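Local coordinates for protein type III effector HopA1 (Pseudomonas syringae pv. tomato str. DC3000, PDB 4RSX) that is a type III secretion effector of a plant pathogen, probably delivered into host plant cells, whose molecular activity is not established, at residues A[144-147]-A[153-156]; A[114-119]-A[124-129]. One frame throughout, in Å; residues are numbered along the deposited sequence.

Interaction 1. Residues A[144-147]-A[153-156]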
# COMPACT_ATOMS: atom_id res chain seq x y z
N LYS A 144 -5.81 -1.65 5.07
CA LYS A 144 -6.08 -0.25 5.37
C LYS A 144 -6.65 0.47 4.17
O LYS A 144 -6.31 0.17 3.01
CB LYS A 144 -4.84 0.47 5.94
CG LYS A 144 -3.94 1.10 4.89
CD LYS A 144 -2.70 1.83 5.47
CE LYS A 144 -1.74 2.18 4.29
NZ LYS A 144 -0.44 2.85 4.70
N VAL A 145 -7.54 1.42 4.44
CA VAL A 145 -8.06 2.29 3.39
C VAL A 145 -7.95 3.74 3.83
O VAL A 145 -8.18 4.06 5.01
CB VAL A 145 -9.53 1.92 3.03
CG1 VAL A 145 -9.58 0.54 2.36
CG2 VAL A 145 -10.41 1.92 4.27
N ILE A 146 -7.55 4.60 2.90
CA ILE A 146 -7.46 6.04 3.15
C ILE A 146 -8.88 6.62 3.21
O ILE A 146 -9.81 6.08 2.58
CB ILE A 146 -6.66 6.72 2.02
CG1 ILE A 146 -6.31 8.17 2.35
CG2 ILE A 146 -7.45 6.71 0.73
CD1 ILE A 146 -5.49 8.35 3.58
N GLY A 147 -9.06 7.70 3.97
CA GLY A 147 -10.33 8.41 4.01
C GLY A 147 -10.84 8.79 2.62
O GLY A 147 -10.04 9.07 1.72
N GLN A 153 -5.96 9.56 -4.72
CA GLN A 153 -4.89 10.55 -4.79
C GLN A 153 -3.58 10.10 -4.13
O GLN A 153 -2.60 10.84 -4.14
CB GLN A 153 -5.32 11.86 -4.12
CG GLN A 153 -6.32 12.68 -4.89
CD GLN A 153 -7.09 13.63 -3.99
OE1 GLN A 153 -8.32 13.63 -3.98
NE2 GLN A 153 -6.37 14.43 -3.20
N MET A 154 -3.59 8.91 -3.55
CA MET A 154 -2.42 8.39 -2.83
C MET A 154 -1.85 7.19 -3.55
O MET A 154 -2.56 6.53 -4.31
CB MET A 154 -2.81 7.92 -1.42
CG MET A 154 -3.75 8.83 -0.68
SD MET A 154 -3.16 10.52 -0.70
CE MET A 154 -1.53 10.31 0.03
N THR A 155 -0.58 6.88 -3.29
CA THR A 155 -0.00 5.65 -3.81
C THR A 155 -0.56 4.46 -3.04
O THR A 155 -0.50 3.33 -3.53
CB THR A 155 1.52 5.64 -3.69
OG1 THR A 155 1.89 5.89 -2.33
CG2 THR A 155 2.13 6.71 -4.61
N ASP A 156 -1.10 4.72 -1.86
CA ASP A 156 -1.59 3.64 -0.99
C ASP A 156 -3.03 3.87 -0.49
O ASP A 156 -3.29 3.81 0.71
CB ASP A 156 -0.61 3.43 0.19
CG ASP A 156 -0.40 4.69 1.02
OD1 ASP A 156 -0.81 5.79 0.56
OD2 ASP A 156 0.17 4.59 2.14

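Interaction 2. Residues A[114-119]-A[124-129]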
# COMPACT_ATOMS: atom_id res chain seq x y z
N LEU A 114 -0.29 -5.99 -0.77
CA LEU A 114 -1.03 -5.90 -2.02
C LEU A 114 -1.67 -4.52 -2.10
O LEU A 114 -2.53 -4.19 -1.28
CB LEU A 114 -2.10 -6.99 -2.09
CG LEU A 114 -2.91 -7.09 -3.39
CD1 LEU A 114 -1.99 -7.14 -4.60
CD2 LEU A 114 -3.81 -8.32 -3.35
N THR A 115 -1.27 -3.71 -3.06
CA THR A 115 -1.86 -2.37 -3.20
C THR A 115 -2.94 -2.40 -4.27
O THR A 115 -2.71 -2.85 -5.40
CB THR A 115 -0.81 -1.31 -3.53
OG1 THR A 115 0.12 -1.22 -2.44
CG2 THR A 115 -1.46 0.07 -3.78
N ILE A 116 -4.13 -1.92 -3.92
CA ILE A 116 -5.25 -1.97 -4.85
C ILE A 116 -5.69 -0.57 -5.30
O ILE A 116 -5.88 0.33 -4.48
CB ILE A 116 -6.45 -2.71 -4.22
CG1 ILE A 116 -5.99 -4.05 -3.64
CG2 ILE A 116 -7.56 -2.89 -5.25
CD1 ILE A 116 -6.22 -4.15 -2.14
N GLY A 117 -5.85 -0.40 -6.62
CA GLY A 117 -6.22 0.88 -7.18
C GLY A 117 -7.51 0.80 -7.95
O GLY A 117 -7.58 0.14 -8.99
N VAL A 118 -8.56 1.44 -7.43
CA VAL A 118 -9.84 1.54 -8.14
C VAL A 118 -10.25 3.00 -8.25
O VAL A 118 -9.75 3.86 -7.51
CB VAL A 118 -10.99 0.77 -7.45
CG1 VAL A 118 -10.72 -0.72 -7.45
CG2 VAL A 118 -11.24 1.29 -6.02
N GLN A 119 -11.17 3.27 -9.18
CA GLN A 119 -11.74 4.60 -9.27
C GLN A 119 -12.54 4.84 -7.99
O GLN A 119 -13.25 3.95 -7.51
CB GLN A 119 -12.61 4.73 -10.52
CG GLN A 119 -11.78 4.66 -11.81
CD GLN A 119 -12.59 4.96 -13.06
OE1 GLN A 119 -12.31 4.44 -14.14
NE2 GLN A 119 -13.60 5.82 -12.92
N THR A 124 -15.98 2.25 -1.79
CA THR A 124 -16.86 1.61 -0.82
C THR A 124 -17.02 0.12 -1.13
O THR A 124 -16.89 -0.73 -0.25
CB THR A 124 -18.23 2.32 -0.77
OG1 THR A 124 -18.05 3.65 -0.26
CG2 THR A 124 -19.19 1.60 0.13
N GLN A 125 -17.31 -0.18 -2.39
CA GLN A 125 -17.40 -1.57 -2.84
C GLN A 125 -16.11 -2.33 -2.55
O GLN A 125 -16.15 -3.46 -2.07
CB GLN A 125 -17.71 -1.64 -4.34
CG GLN A 125 -19.17 -1.45 -4.69
CD GLN A 125 -19.51 -2.02 -6.06
OE1 GLN A 125 -20.07 -1.33 -6.92
NE2 GLN A 125 -19.19 -3.29 -6.27
N LEU A 126 -14.97 -1.72 -2.86
CA LEU A 126 -13.69 -2.38 -2.61
C LEU A 126 -13.53 -2.66 -1.12
O LEU A 126 -13.10 -3.76 -0.73
CB LEU A 126 -12.51 -1.53 -3.10
CG LEU A 126 -11.11 -2.04 -2.76
CD1 LEU A 126 -10.92 -3.44 -3.32
CD2 LEU A 126 -10.05 -1.11 -3.31
N THR A 127 -13.91 -1.69 -0.29
CA THR A 127 -13.72 -1.81 1.15
C THR A 127 -14.52 -3.00 1.69
O THR A 127 -14.03 -3.77 2.52
CB THR A 127 -14.08 -0.51 1.89
OG1 THR A 127 -13.17 0.52 1.48
CG2 THR A 127 -13.97 -0.68 3.40
N ARG A 128 -15.74 -3.14 1.19
CA ARG A 128 -16.59 -4.28 1.53
C ARG A 128 -15.93 -5.59 1.14
O ARG A 128 -15.92 -6.54 1.93
CB ARG A 128 -17.93 -4.17 0.79
CG ARG A 128 -18.81 -3.00 1.23
CD ARG A 128 -20.25 -3.19 0.73
NE ARG A 128 -21.03 -1.96 0.86
CZ ARG A 128 -21.94 -1.74 1.81
NH1 ARG A 128 -22.21 -2.69 2.71
NH2 ARG A 128 -22.60 -0.58 1.85
N ALA A 129 -15.41 -5.66 -0.08
CA ALA A 129 -14.73 -6.86 -0.54
C ALA A 129 -13.49 -7.15 0.31
O ALA A 129 -13.18 -8.31 0.59
CB ALA A 129 -14.35 -6.72 -2.01

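Interaction 1. Residues A[144-147]-A[153-156]
Lys144 and Asp156 form a salt bridge between the end of strand 140-146 and the loop that follows it. The lysine CB leaves the strand toward this loop. Its CG is flanked by both the backbone N and C (chi1 89°), and the extended chain carries the ammonium group across to the loop. Lys144 CB, CG and CD do not touch Asp156; the Lys144 side chain rests on Val159 and Tyr161 of strand 158-162. Lys144 CE comes within 3.8 Å of Asp156 OD2. Lys144 NZ then donates a 3.2 Å hydrogen bond to Asp156 OD2. The ammonium group meets the carboxylate from above its plane, 37° out of it. The other oxygen, Asp156 OD1, stays 5.1 Å from Lys144 NZ, so the grip is one-sided. Lys144 also makes a cation-pi contact with Phe96 on the adjacent strand, and Asp156 touches the same residue.

The setting is a beta-hairpin with a long connection: strands 140-146 and 158-162 run antiparallel, and residues 147-157 link them. Backbone bonds of Lys144 with Val159 and of Ile146 with Ser157 hold its base.

Further along, an apolar contact joins strand and loop. Ile146 CG1 lies anti to the backbone N (chi1 -169°) and meets Met154 CG at 4.0 Å. The two side chains cross at about a right angle. Met154 bends at chi2 and chi3, and its sulfur lies farther off, with SD 5.0 Å from Ile146 CG1. Ile146 also rests on His151 within the connection and on Phe96.

Interaction 2. Residues A[114-119]-A[124-129]
Leu126 reaches from helix 123-136 to Ile116 and Val118, and its methyl CD2 does most of the touching. Leu126 CG stands opposite its backbone N (chi1 174°), which points the fork at residues 116 and 118. The tight part is the meeting with Ile116. There Ile116 CG2 lies 3.6 Å from Leu126 CD2 and 3.9 Å from Leu126 CD1, so one methyl faces both ends of the leucine fork. The looser part is Val118, which adds a single branch: its CG2 meets Leu126 CD2 at 3.8 Å but stays 5.5 Å from Leu126 CD1.

This is the first half of a split beta-alpha-beta unit. Strand 111-116 leads into helix 123-136, which packs on the sheet. The next strand, 140-146, runs parallel to the first, with strand 158-162 lying between them. Leu176 of helix 166-180 touches both Ile116 and Leu126, and Ile182 also touches the leucine, so this side is buried.

On the solvent side of the helix, Arg128 is exposed, although it also touches Thr54 of helix 45-58. Its side chain does not touch residues 114-119. No hydrogen bond joins the two segments.

In the fold
The centres of the two interactions lie 10 Å apart, and both reach the same seven-stranded antiparallel sheet. Both segments of interaction 2 come earlier in the chain than those of interaction 1. Helix 123-136 is followed by strand 140-146, so the second segment of one contact precedes the first segment of the other. They touch at two places: Thr155 O packs 3.4 Å from Thr115 CG2, and Val145 CG1 packs 3.7 Å from Thr127 OG1. The loop of interaction 1 leads into strand 158-162, the neighbour of strand 111-116, which places Thr155 against Thr115. Together the contacts tie a helix and a hairpin loop to the sheet of this C-terminal part of HopA1.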